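Long-range contacts in putative methylase (Clostridium difficile, PDB 3LDU), which probably transfers methyl groups to guanines of ribosomal RNA, and holds a GTP molecule in its methyltransferase domain: residues 176-181 and 204-209; 198-203 and 261-266; 268-273 and 288-293. All blocks are in the same frame, centred on the assembly; numbering follows the deposited sequence.

Interaction 1 of 3, residues 176-181 and 204-209. With GTP (guanosine-5'-triphosphate), chain B.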
loop_
_atom_site.group_PDB
_atom_site.type_symbol
_atom_site.label_atom_id
_atom_site.label_comp_id
_atom_site.label_asym_id
_atom_site.label_seq_id
_atom_site.Cartn_x
_atom_site.Cartn_y
_atom_site.Cartn_z
ATOM N N LYS A 176 -8.930 -13.680 -10.555
ATOM C CA LYS A 176 -8.093 -14.747 -10.014
ATOM C C LYS A 176 -7.444 -14.339 -8.693
ATOM O O LYS A 176 -8.085 -14.359 -7.639
ATOM C CB LYS A 176 -7.026 -15.150 -11.025
ATOM N N ALA A 177 -6.168 -13.977 -8.756
ATOM C CA ALA A 177 -5.420 -13.587 -7.565
ATOM C C ALA A 177 -4.526 -12.382 -7.850
ATOM O O ALA A 177 -3.334 -12.528 -8.119
ATOM C CB ALA A 177 -4.596 -14.760 -7.047
ATOM N N PRO A 178 -5.104 -11.178 -7.779
ATOM C CA PRO A 178 -4.383 -9.974 -8.193
ATOM C C PRO A 178 -3.336 -9.613 -7.155
ATOM O O PRO A 178 -3.578 -9.804 -5.961
ATOM C CB PRO A 178 -5.484 -8.896 -8.217
ATOM C CG PRO A 178 -6.795 -9.653 -8.081
ATOM C CD PRO A 178 -6.444 -10.857 -7.269
ATOM N N ILE A 179 -2.190 -9.114 -7.603
ATOM C CA ILE A 179 -1.196 -8.555 -6.699
ATOM C C ILE A 179 -1.817 -7.366 -5.964
ATOM O O ILE A 179 -2.669 -6.676 -6.504
ATOM C CB ILE A 179 0.063 -8.119 -7.485
ATOM C CG1 ILE A 179 1.170 -7.654 -6.547
ATOM C CG2 ILE A 179 -0.258 -7.021 -8.503
ATOM C CD1 ILE A 179 2.491 -7.452 -7.283
ATOM N N ARG A 180 -1.404 -7.138 -4.726
ATOM C CA ARG A 180 -1.932 -6.003 -3.964
ATOM C C ARG A 180 -1.503 -4.678 -4.607
ATOM O O ARG A 180 -0.360 -4.558 -5.062
ATOM C CB ARG A 180 -1.395 -6.089 -2.534
ATOM C CG ARG A 180 -2.188 -5.310 -1.529
ATOM C CD ARG A 180 -1.677 -5.635 -0.134
ATOM N NE ARG A 180 -2.543 -5.105 0.914
ATOM C CZ ARG A 180 -3.429 -5.832 1.594
ATOM N NH1 ARG A 180 -3.576 -7.130 1.337
ATOM N NH2 ARG A 180 -4.167 -5.256 2.535
ATOM N N GLU A 181 -2.403 -3.691 -4.650
ATOM C CA GLU A 181 -2.111 -2.404 -5.305
ATOM C C GLU A 181 -0.886 -1.685 -4.707
ATOM O O GLU A 181 -0.093 -1.059 -5.426
ATOM C CB GLU A 181 -3.335 -1.475 -5.259
ATOM C CG GLU A 181 -4.535 -1.952 -6.071
ATOM C CD GLU A 181 -5.486 -2.859 -5.295
ATOM O OE1 GLU A 181 -5.034 -3.616 -4.402
ATOM O OE2 GLU A 181 -6.702 -2.813 -5.591
ATOM N N CYS A 204 -0.116 -9.834 -17.515
ATOM C CA CYS A 204 -0.611 -8.693 -16.753
ATOM C C CYS A 204 -1.818 -8.974 -15.872
ATOM O O CYS A 204 -2.141 -8.160 -15.001
ATOM C CB CYS A 204 -0.918 -7.539 -17.698
ATOM S SG CYS A 204 -2.290 -7.876 -18.811
ATOM N N GLY A 205 -2.494 -10.097 -16.100
ATOM C CA GLY A 205 -3.697 -10.421 -15.354
ATOM C C GLY A 205 -4.707 -9.284 -15.424
ATOM O O GLY A 205 -4.961 -8.751 -16.497
ATOM N N SER A 206 -5.260 -8.886 -14.283
ATOM C CA SER A 206 -6.278 -7.830 -14.280
ATOM C C SER A 206 -5.677 -6.422 -14.302
ATOM O O SER A 206 -6.387 -5.429 -14.105
ATOM C CB SER A 206 -7.219 -7.997 -13.092
ATOM O OG SER A 206 -6.466 -8.134 -11.908
ATOM N N GLY A 207 -4.369 -6.344 -14.518
ATOM C CA GLY A 207 -3.746 -5.106 -14.951
ATOM C C GLY A 207 -3.215 -4.184 -13.873
ATOM O O GLY A 207 -2.858 -3.041 -14.151
ATOM N N THR A 208 -3.131 -4.698 -12.651
ATOM C CA THR A 208 -2.810 -3.878 -11.478
ATOM C C THR A 208 -1.465 -3.162 -11.600
ATOM O O THR A 208 -1.361 -1.972 -11.310
ATOM C CB THR A 208 -2.780 -4.754 -10.224
ATOM O OG1 THR A 208 -4.059 -5.376 -10.061
ATOM C CG2 THR A 208 -2.482 -3.913 -8.985
ATOM N N ILE A 209 -0.437 -3.892 -12.025
ATOM C CA ILE A 209 0.884 -3.303 -12.136
ATOM C C ILE A 209 0.868 -2.128 -13.109
ATOM O O ILE A 209 1.430 -1.078 -12.823
ATOM C CB ILE A 209 1.931 -4.364 -12.545
ATOM C CG1 ILE A 209 2.172 -5.292 -11.350
ATOM C CG2 ILE A 209 3.242 -3.701 -12.981
ATOM C CD1 ILE A 209 3.130 -6.432 -11.649
HETATM P PG GTP B . -2.380 -8.744 -11.344
HETATM O O1G GTP B . -1.663 -7.893 -12.371
HETATM O O2G GTP B . -2.387 -8.004 -10.035
HETATM O O3G GTP B . -3.819 -8.980 -11.739
HETATM O O3B GTP B . -1.585 -10.149 -11.208
HETATM P PB GTP B . -2.235 -11.506 -11.797
HETATM O O1B GTP B . -2.878 -12.245 -10.648
HETATM O O2B GTP B . -3.277 -11.204 -12.839
HETATM O O3A GTP B . -1.075 -12.446 -12.417
HETATM P PA GTP B . -1.151 -14.016 -12.020
HETATM O O1A GTP B . -2.582 -14.481 -12.188
HETATM O O2A GTP B . -0.704 -14.230 -10.593
HETATM O "O5'" GTP B . -0.251 -14.844 -13.058
HETATM C "C5'" GTP B . 0.275 -14.122 -14.126
HETATM C "C4'" GTP B . -0.725 -14.176 -15.274
HETATM O "O4'" GTP B . -0.019 -14.717 -16.356
HETATM C "C3'" GTP B . -1.955 -15.069 -15.094
HETATM O "O3'" GTP B . -3.099 -14.258 -15.251
HETATM C "C2'" GTP B . -1.907 -16.095 -16.223
HETATM O "O2'" GTP B . -3.119 -16.182 -16.946
HETATM C "C1'" GTP B . -0.886 -15.484 -17.151
HETATM N N9 GTP B . -0.042 -16.424 -17.898
HETATM C C8 GTP B . 0.365 -17.701 -17.617
HETATM N N7 GTP B . 1.161 -18.108 -18.643
HETATM C C5 GTP B . 1.246 -17.109 -19.559
HETATM C C6 GTP B . 1.911 -16.986 -20.775
HETATM O O6 GTP B . 2.598 -17.913 -21.231
HETATM N N1 GTP B . 1.788 -15.799 -21.467
HETATM C C2 GTP B . 1.027 -14.755 -20.972
HETATM N N2 GTP B . 0.954 -13.633 -21.669
HETATM N N3 GTP B . 0.349 -14.871 -19.761
HETATM C C4 GTP B . 0.486 -16.042 -19.087
#
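Ile-179 and Thr-208 meet round a phosphate oxygen as well as against each other, and this shared grip on the gamma-phosphate of GTP is the striking feature of the contact. The backbone N of Ile-179 donates to O2G at 2.7 Å, while Thr-208 OG1 reaches the same O2G from the other segment at 3.1 Å. A second terminal oxygen is held by one residue twice: Ser-206 gives O3G its backbone N at 2.9 Å and its hydroxyl OG at 2.8 Å. With chi1 at 51°, OG lies between the serine's own N and carbonyl carbon, which turns both donors to the same oxygen; the N also makes a weak second bond to O2B.

Beside the phosphate the two segments pack largely through carbon. Thr-208 divides its branches between the two tasks. Its CG2, anti to the backbone N, lies 3.7 Å from the carbonyl O of Ile-179 and 4.1 Å from Glu-181 CG, whose side chain passes it at about a right angle. Ile-179 in turn sends CG2 to Thr-208 CB at 3.8 Å and onward to CG1 of Ile-209. Pro-178 closes the edge, its CB resting 3.9 Å from Ser-206 OG. The carboxylate of Glu-181 looks elsewhere, to Arg-171 and His-166.

Cys-204 to Gly-207 form a type II' turn, pinned by Gly-207 N bonding to Cys-204 O, that delivers the chain into a helix at Gly-207, its N-cap. The start of helix 208-217 thus lies close to the phosphate and may favour its charge. Arg-180 is the N-cap of helix 181-189, whose Ala-184, Leu-187 and Ile-188 pack on Ile-179, Thr-208 and Ile-209, while Ile-270 and Ile-272 of helix 267-280 touch Cys-204 and Ser-206.

Interaction 2 of 3, residues 198-203 and 261-266. With GTP (guanosine-5'-triphosphate), chain B.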
loop_
_atom_site.group_PDB
_atom_site.type_symbol
_atom_site.label_atom_id
_atom_site.label_comp_id
_atom_site.label_asym_id
_atom_site.label_seq_id
_atom_site.Cartn_x
_atom_site.Cartn_y
_atom_site.Cartn_z
ATOM N N VAL A 198 9.347 2.821 -22.643
ATOM C CA VAL A 198 8.555 1.638 -22.949
ATOM C C VAL A 198 8.422 0.742 -21.711
ATOM O O VAL A 198 9.413 0.444 -21.034
ATOM C CB VAL A 198 9.200 0.823 -24.101
ATOM C CG1 VAL A 198 8.575 -0.543 -24.197
ATOM C CG2 VAL A 198 9.086 1.572 -25.426
ATOM N N LEU A 199 7.190 0.343 -21.405
ATOM C CA LEU A 199 6.916 -0.564 -20.289
ATOM C C LEU A 199 5.902 -1.615 -20.695
ATOM O O LEU A 199 4.831 -1.286 -21.221
ATOM C CB LEU A 199 6.388 0.185 -19.063
ATOM C CG LEU A 199 5.886 -0.731 -17.935
ATOM C CD1 LEU A 199 7.026 -1.570 -17.316
ATOM C CD2 LEU A 199 5.208 0.092 -16.834
ATOM N N VAL A 200 6.252 -2.882 -20.477
ATOM C CA VAL A 200 5.367 -3.995 -20.797
ATOM C C VAL A 200 5.227 -4.922 -19.596
ATOM O O VAL A 200 6.212 -5.247 -18.957
ATOM C CB VAL A 200 5.932 -4.844 -21.964
ATOM C CG1 VAL A 200 4.929 -5.924 -22.362
ATOM C CG2 VAL A 200 6.272 -3.947 -23.139
ATOM N N ASP A 201 4.001 -5.346 -19.300
ATOM C CA ASP A 201 3.773 -6.456 -18.373
ATOM C C ASP A 201 3.120 -7.557 -19.201
ATOM O O ASP A 201 1.914 -7.502 -19.464
ATOM C CB ASP A 201 2.832 -6.041 -17.228
ATOM C CG ASP A 201 2.546 -7.188 -16.267
ATOM O OD1 ASP A 201 2.937 -8.330 -16.587
ATOM O OD2 ASP A 201 1.924 -6.958 -15.200
ATOM N N PRO A 202 3.907 -8.566 -19.612
ATOM C CA PRO A 202 3.430 -9.577 -20.568
ATOM C C PRO A 202 2.621 -10.721 -19.941
ATOM O O PRO A 202 2.245 -11.657 -20.654
ATOM C CB PRO A 202 4.733 -10.100 -21.188
ATOM C CG PRO A 202 5.721 -10.026 -20.076
ATOM C CD PRO A 202 5.318 -8.770 -19.249
HETATM N N MSE A 203 2.365 -10.647 -18.634
HETATM C CA MSE A 203 1.476 -11.586 -17.947
HETATM C C MSE A 203 0.657 -10.757 -16.956
HETATM O O MSE A 203 0.714 -10.958 -15.740
HETATM C CB MSE A 203 2.277 -12.664 -17.224
HETATM C CG MSE A 203 3.074 -13.564 -18.181
HETATM SE SE MSE A 203 4.414 -14.634 -17.242
HETATM C CE MSE A 203 5.764 -13.236 -17.084
ATOM N N TYR A 261 1.992 -1.308 -22.037
ATOM C CA TYR A 261 1.317 -2.450 -22.640
ATOM C C TYR A 261 1.217 -3.650 -21.724
ATOM O O TYR A 261 2.171 -3.986 -21.037
ATOM C CB TYR A 261 2.096 -2.887 -23.889
ATOM C CG TYR A 261 2.139 -1.821 -24.943
ATOM C CD1 TYR A 261 1.238 -1.833 -25.997
ATOM C CD2 TYR A 261 3.068 -0.789 -24.875
ATOM C CE1 TYR A 261 1.260 -0.840 -26.970
ATOM C CE2 TYR A 261 3.101 0.204 -25.842
ATOM C CZ TYR A 261 2.194 0.173 -26.881
ATOM O OH TYR A 261 2.221 1.161 -27.840
ATOM N N GLY A 262 0.066 -4.319 -21.755
ATOM C CA GLY A 262 -0.102 -5.558 -21.017
ATOM C C GLY A 262 -0.535 -6.673 -21.952
ATOM O O GLY A 262 -1.295 -6.434 -22.900
ATOM N N TYR A 263 -0.031 -7.881 -21.700
ATOM C CA TYR A 263 -0.501 -9.088 -22.383
ATOM C C TYR A 263 -0.837 -10.162 -21.364
ATOM O O TYR A 263 -0.222 -10.225 -20.301
ATOM C CB TYR A 263 0.569 -9.631 -23.342
ATOM C CG TYR A 263 0.984 -8.617 -24.366
ATOM C CD1 TYR A 263 0.252 -8.449 -25.531
ATOM C CD2 TYR A 263 2.094 -7.809 -24.160
ATOM C CE1 TYR A 263 0.607 -7.504 -26.460
ATOM C CE2 TYR A 263 2.465 -6.861 -25.089
ATOM C CZ TYR A 263 1.721 -6.721 -26.242
ATOM O OH TYR A 263 2.067 -5.778 -27.177
ATOM N N ASP A 264 -1.807 -11.012 -21.692
ATOM C CA ASP A 264 -2.089 -12.193 -20.877
ATOM C C ASP A 264 -2.758 -13.219 -21.787
ATOM O O ASP A 264 -3.360 -12.843 -22.790
ATOM C CB ASP A 264 -3.011 -11.821 -19.699
ATOM C CG ASP A 264 -2.950 -12.835 -18.568
ATOM O OD1 ASP A 264 -2.408 -12.494 -17.491
ATOM O OD2 ASP A 264 -3.436 -13.973 -18.751
ATOM N N ILE A 265 -2.644 -14.505 -21.465
ATOM C CA ILE A 265 -3.360 -15.515 -22.247
ATOM C C ILE A 265 -4.785 -15.756 -21.744
ATOM O O ILE A 265 -5.568 -16.459 -22.393
ATOM C CB ILE A 265 -2.616 -16.867 -22.320
ATOM C CG1 ILE A 265 -2.443 -17.457 -20.914
ATOM C CG2 ILE A 265 -1.290 -16.712 -23.066
ATOM C CD1 ILE A 265 -1.854 -18.849 -20.911
ATOM N N ASP A 266 -5.115 -15.186 -20.583
ATOM C CA ASP A 266 -6.464 -15.287 -20.027
ATOM C C ASP A 266 -7.299 -14.120 -20.560
ATOM O O ASP A 266 -7.156 -12.982 -20.114
ATOM C CB ASP A 266 -6.407 -15.269 -18.486
ATOM C CG ASP A 266 -7.784 -15.454 -17.820
ATOM O OD1 ASP A 266 -8.822 -15.190 -18.450
ATOM O OD2 ASP A 266 -7.823 -15.869 -16.644
HETATM P PG GTP B . -2.380 -8.744 -11.344
HETATM O O1G GTP B . -1.663 -7.893 -12.371
HETATM O O2G GTP B . -2.387 -8.004 -10.035
HETATM O O3G GTP B . -3.819 -8.980 -11.739
HETATM O O3B GTP B . -1.585 -10.149 -11.208
HETATM P PB GTP B . -2.235 -11.506 -11.797
HETATM O O1B GTP B . -2.878 -12.245 -10.648
HETATM O O2B GTP B . -3.277 -11.204 -12.839
HETATM O O3A GTP B . -1.075 -12.446 -12.417
HETATM P PA GTP B . -1.151 -14.016 -12.020
HETATM O O1A GTP B . -2.582 -14.481 -12.188
HETATM O O2A GTP B . -0.704 -14.230 -10.593
HETATM O "O5'" GTP B . -0.251 -14.844 -13.058
HETATM C "C5'" GTP B . 0.275 -14.122 -14.126
HETATM C "C4'" GTP B . -0.725 -14.176 -15.274
HETATM O "O4'" GTP B . -0.019 -14.717 -16.356
HETATM C "C3'" GTP B . -1.955 -15.069 -15.094
HETATM O "O3'" GTP B . -3.099 -14.258 -15.251
HETATM C "C2'" GTP B . -1.907 -16.095 -16.223
HETATM O "O2'" GTP B . -3.119 -16.182 -16.946
HETATM C "C1'" GTP B . -0.886 -15.484 -17.151
HETATM N N9 GTP B . -0.042 -16.424 -17.898
HETATM C C8 GTP B . 0.365 -17.701 -17.617
HETATM N N7 GTP B . 1.161 -18.108 -18.643
HETATM C C5 GTP B . 1.246 -17.109 -19.559
HETATM C C6 GTP B . 1.911 -16.986 -20.775
HETATM O O6 GTP B . 2.598 -17.913 -21.231
HETATM N N1 GTP B . 1.788 -15.799 -21.467
HETATM C C2 GTP B . 1.027 -14.755 -20.972
HETATM N N2 GTP B . 0.954 -13.633 -21.669
HETATM N N3 GTP B . 0.349 -14.871 -19.761
HETATM C C4 GTP B . 0.486 -16.042 -19.087
#
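Between Leu-199 and Tyr-263 the backbones zip together as neighbouring parallel strands, in the pattern where one residue bonds to the two that flank its partner. Tyr-261, opposite Val-200, donates from N to Leu-199 O at 3.0 Å and accepts at O from Asp-201 N at 2.9 Å. Tyr-263 N then bonds to Asp-201 O at 3.0 Å, its approach tilted 25° from the carbonyl plane. Weaker CA-H...O contacts fill the gaps, from Val-200 to Tyr-261 O and from Gly-262 to Asp-201 O.

Apolar contact gathers on the face bearing Val-200. Its CG1 meets the edge of the Tyr-263 ring, in the ring plane, at CE2 (3.8 Å), and CG2 packs loosely, 4.4 Å from Tyr-261 CB.

Polar side chains take over where the strands end. Asp-201 OD1 closes an Asx turn with Met-203 N, received from above the carboxylate plane, and is also bonded to Thr-307 OG1. Asp-264 OD2 makes a second Asx turn by accepting from Asp-266 N through its anti lone pair. The same carboxylate straddles the GTP ribose: O3' donates to OD1 and O2' to OD2, each at 2.9 Å.

The base is clasped between side chains from the two segments: CG of Met-203, a selenomethionine, lies 3.4 Å from N3 on one face, and Ile-265 CG1 lies 3.7 Å from C4 on the other. An acidic residue ending the second strand and gripping the ribose diol is a common feature of Rossmann-like methyltransferases, so GTP probably occupies the cleft where such enzymes hold S-adenosylmethionine.

Interaction 3 of 3, residues 268-273 and 288-293. With GTP (guanosine-5'-triphosphate), chain B.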
loop_
_atom_site.group_PDB
_atom_site.type_symbol
_atom_site.label_atom_id
_atom_site.label_comp_id
_atom_site.label_asym_id
_atom_site.label_seq_id
_atom_site.Cartn_x
_atom_site.Cartn_y
_atom_site.Cartn_z
ATOM N N GLU A 268 -10.402 -13.328 -20.323
ATOM C CA GLU A 268 -11.260 -12.693 -19.333
ATOM C C GLU A 268 -10.456 -11.698 -18.495
ATOM O O GLU A 268 -10.969 -10.651 -18.139
ATOM C CB GLU A 268 -11.921 -13.750 -18.454
ATOM C CG GLU A 268 -12.651 -13.213 -17.254
ATOM C CD GLU A 268 -13.585 -14.243 -16.662
ATOM O OE1 GLU A 268 -13.911 -15.213 -17.375
ATOM O OE2 GLU A 268 -13.998 -14.079 -15.495
ATOM N N SER A 269 -9.188 -12.008 -18.215
ATOM C CA SER A 269 -8.353 -11.086 -17.456
ATOM C C SER A 269 -8.103 -9.797 -18.221
ATOM O O SER A 269 -8.078 -8.719 -17.637
ATOM C CB SER A 269 -7.029 -11.740 -17.044
ATOM O OG SER A 269 -7.265 -12.686 -16.018
ATOM N N ILE A 270 -7.907 -9.912 -19.528
ATOM C CA ILE A 270 -7.740 -8.733 -20.374
ATOM C C ILE A 270 -9.009 -7.867 -20.370
ATOM O O ILE A 270 -8.935 -6.635 -20.281
ATOM C CB ILE A 270 -7.360 -9.121 -21.819
ATOM C CG1 ILE A 270 -5.996 -9.818 -21.837
ATOM C CG2 ILE A 270 -7.367 -7.896 -22.735
ATOM C CD1 ILE A 270 -4.903 -9.011 -21.182
ATOM N N ASP A 271 -10.171 -8.507 -20.450
ATOM C CA ASP A 271 -11.430 -7.765 -20.410
ATOM C C ASP A 271 -11.535 -6.993 -19.093
ATOM O O ASP A 271 -11.968 -5.840 -19.070
ATOM C CB ASP A 271 -12.625 -8.713 -20.535
ATOM C CG ASP A 271 -12.791 -9.276 -21.936
ATOM O OD1 ASP A 271 -12.305 -8.650 -22.901
ATOM O OD2 ASP A 271 -13.420 -10.345 -22.069
ATOM N N ILE A 272 -11.148 -7.653 -18.003
ATOM C CA ILE A 272 -11.236 -7.068 -16.672
ATOM C C ILE A 272 -10.239 -5.928 -16.558
ATOM O O ILE A 272 -10.553 -4.869 -16.007
ATOM C CB ILE A 272 -10.971 -8.127 -15.570
ATOM C CG1 ILE A 272 -12.138 -9.123 -15.502
ATOM C CG2 ILE A 272 -10.749 -7.460 -14.207
ATOM C CD1 ILE A 272 -11.901 -10.310 -14.571
ATOM N N ALA A 273 -9.035 -6.158 -17.073
ATOM C CA ALA A 273 -7.980 -5.158 -17.018
ATOM C C ALA A 273 -8.421 -3.881 -17.728
ATOM O O ALA A 273 -8.215 -2.780 -17.212
ATOM C CB ALA A 273 -6.678 -5.702 -17.648
ATOM N N PHE A 288 -4.103 -3.188 -23.496
ATOM C CA PHE A 288 -4.114 -4.568 -23.021
ATOM C C PHE A 288 -4.549 -5.454 -24.180
ATOM O O PHE A 288 -5.475 -5.097 -24.911
ATOM C CB PHE A 288 -5.152 -4.750 -21.911
ATOM C CG PHE A 288 -4.828 -4.043 -20.613
ATOM C CD1 PHE A 288 -3.861 -4.547 -19.749
ATOM C CD2 PHE A 288 -5.539 -2.924 -20.231
ATOM C CE1 PHE A 288 -3.586 -3.913 -18.525
ATOM C CE2 PHE A 288 -5.276 -2.293 -19.021
ATOM C CZ PHE A 288 -4.293 -2.789 -18.174
ATOM N N ASN A 289 -3.885 -6.595 -24.340
ATOM C CA ASN A 289 -4.194 -7.550 -25.410
ATOM C C ASN A 289 -3.963 -8.983 -24.950
ATOM O O ASN A 289 -3.117 -9.242 -24.094
ATOM C CB ASN A 289 -3.302 -7.307 -26.634
ATOM C CG ASN A 289 -3.690 -6.066 -27.409
ATOM O OD1 ASN A 289 -4.797 -5.969 -27.943
ATOM N ND2 ASN A 289 -2.769 -5.107 -27.483
ATOM N N VAL A 290 -4.704 -9.920 -25.527
ATOM C CA VAL A 290 -4.340 -11.324 -25.372
ATOM C C VAL A 290 -3.001 -11.537 -26.067
ATOM O O VAL A 290 -2.794 -11.086 -27.189
ATOM C CB VAL A 290 -5.419 -12.256 -25.963
ATOM C CG1 VAL A 290 -4.955 -13.706 -25.939
ATOM C CG2 VAL A 290 -6.714 -12.099 -25.181
ATOM N N GLY A 291 -2.073 -12.188 -25.372
ATOM C CA GLY A 291 -0.760 -12.475 -25.918
ATOM C C GLY A 291 -0.014 -13.447 -25.023
ATOM O O GLY A 291 -0.355 -13.612 -23.850
ATOM N N ASP A 292 1.006 -14.092 -25.591
ATOM C CA ASP A 292 1.824 -15.095 -24.910
ATOM C C ASP A 292 3.205 -14.488 -24.606
ATOM O O ASP A 292 3.969 -14.198 -25.523
ATOM C CB ASP A 292 1.934 -16.317 -25.850
ATOM C CG ASP A 292 2.709 -17.496 -25.253
ATOM O OD1 ASP A 292 3.279 -17.392 -24.145
ATOM O OD2 ASP A 292 2.745 -18.551 -25.935
ATOM N N ALA A 293 3.509 -14.284 -23.321
ATOM C CA ALA A 293 4.779 -13.695 -22.879
ATOM C C ALA A 293 6.017 -14.422 -23.416
ATOM O O ALA A 293 7.061 -13.799 -23.611
ATOM C CB ALA A 293 4.838 -13.661 -21.353
HETATM P PG GTP B . -2.380 -8.744 -11.344
HETATM O O1G GTP B . -1.663 -7.893 -12.371
HETATM O O2G GTP B . -2.387 -8.004 -10.035
HETATM O O3G GTP B . -3.819 -8.980 -11.739
HETATM O O3B GTP B . -1.585 -10.149 -11.208
HETATM P PB GTP B . -2.235 -11.506 -11.797
HETATM O O1B GTP B . -2.878 -12.245 -10.648
HETATM O O2B GTP B . -3.277 -11.204 -12.839
HETATM O O3A GTP B . -1.075 -12.446 -12.417
HETATM P PA GTP B . -1.151 -14.016 -12.020
HETATM O O1A GTP B . -2.582 -14.481 -12.188
HETATM O O2A GTP B . -0.704 -14.230 -10.593
HETATM O "O5'" GTP B . -0.251 -14.844 -13.058
HETATM C "C5'" GTP B . 0.275 -14.122 -14.126
HETATM C "C4'" GTP B . -0.725 -14.176 -15.274
HETATM O "O4'" GTP B . -0.019 -14.717 -16.356
HETATM C "C3'" GTP B . -1.955 -15.069 -15.094
HETATM O "O3'" GTP B . -3.099 -14.258 -15.251
HETATM C "C2'" GTP B . -1.907 -16.095 -16.223
HETATM O "O2'" GTP B . -3.119 -16.182 -16.946
HETATM C "C1'" GTP B . -0.886 -15.484 -17.151
HETATM N N9 GTP B . -0.042 -16.424 -17.898
HETATM C C8 GTP B . 0.365 -17.701 -17.617
HETATM N N7 GTP B . 1.161 -18.108 -18.643
HETATM C C5 GTP B . 1.246 -17.109 -19.559
HETATM C C6 GTP B . 1.911 -16.986 -20.775
HETATM O O6 GTP B . 2.598 -17.913 -21.231
HETATM N N1 GTP B . 1.788 -15.799 -21.467
HETATM C C2 GTP B . 1.027 -14.755 -20.972
HETATM N N2 GTP B . 0.954 -13.633 -21.669
HETATM N N3 GTP B . 0.349 -14.871 -19.761
HETATM C C4 GTP B . 0.486 -16.042 -19.087
#
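Ile-270 reaches from its helix across the backbone of Phe-288, Asn-289 and Val-290, and its branches part at CB. CG2, set opposite the backbone N, drops onto Phe-288 CB at 3.9 Å, the two side chains running at a slant to one another. CG1 leaves on the other side, anti to the carbonyl carbon, and passes over the peptide that follows Asn-289, coming 4.1 Å from Val-290 CG2. A further bend (chi2 -55°) turns the tip, CD1, toward the carbonyl, 3.4 Å from Asn-289 O. CG2 thus covers Phe-288, while CG1 and CD1 share the carbonyl of Asn-289.

One turn further along the helix, Ala-273 works on the aromatic ring instead. Its CB sits 3.6 Å from the centroid of the Phe-288 ring, only 7° from the normal, a CH-pi contact centred on one face. The alanine carbonyl reaches the same ring at CE2 (3.5 Å from Ala-273 O). Nearby, Phe-288 O is bonded by Arg-274 NH2.

Past the strand the chain turns to GTP, where Asp-292 OD1 accepts a weak bond from N1 and is also held by Thr-294 OG1. Helix and strand run nearly antiparallel, 169° between their directions, as expected within the right-handed beta-alpha-beta crossover of a Rossmann-like fold, here strand 260-264, helix 267-280 and strand 286-290.

The three contacts crowd round one GTP in the methyltransferase domain: the centres of interactions 2 and 3 are about 7 Å apart, and each lies about 11 Å from interaction 1. Along the chain, interactions 1 and 2 interlock, with strand 199-201 leading through the phosphate turn into helix 208-217; interaction 3 follows both. Strand 260-264 is central to the arrangement, lying between strands 199-201 and 286-290 in one sheet. Its Asp-264 OD1 probably bonds Gly-205 N, tying the ribose-binding strand to the phosphate turn, and Asp-264 O probably accepts from Gly-291 N. Phosphate, ribose and base are therefore handled by successive connections at the C-terminal ends of the strands.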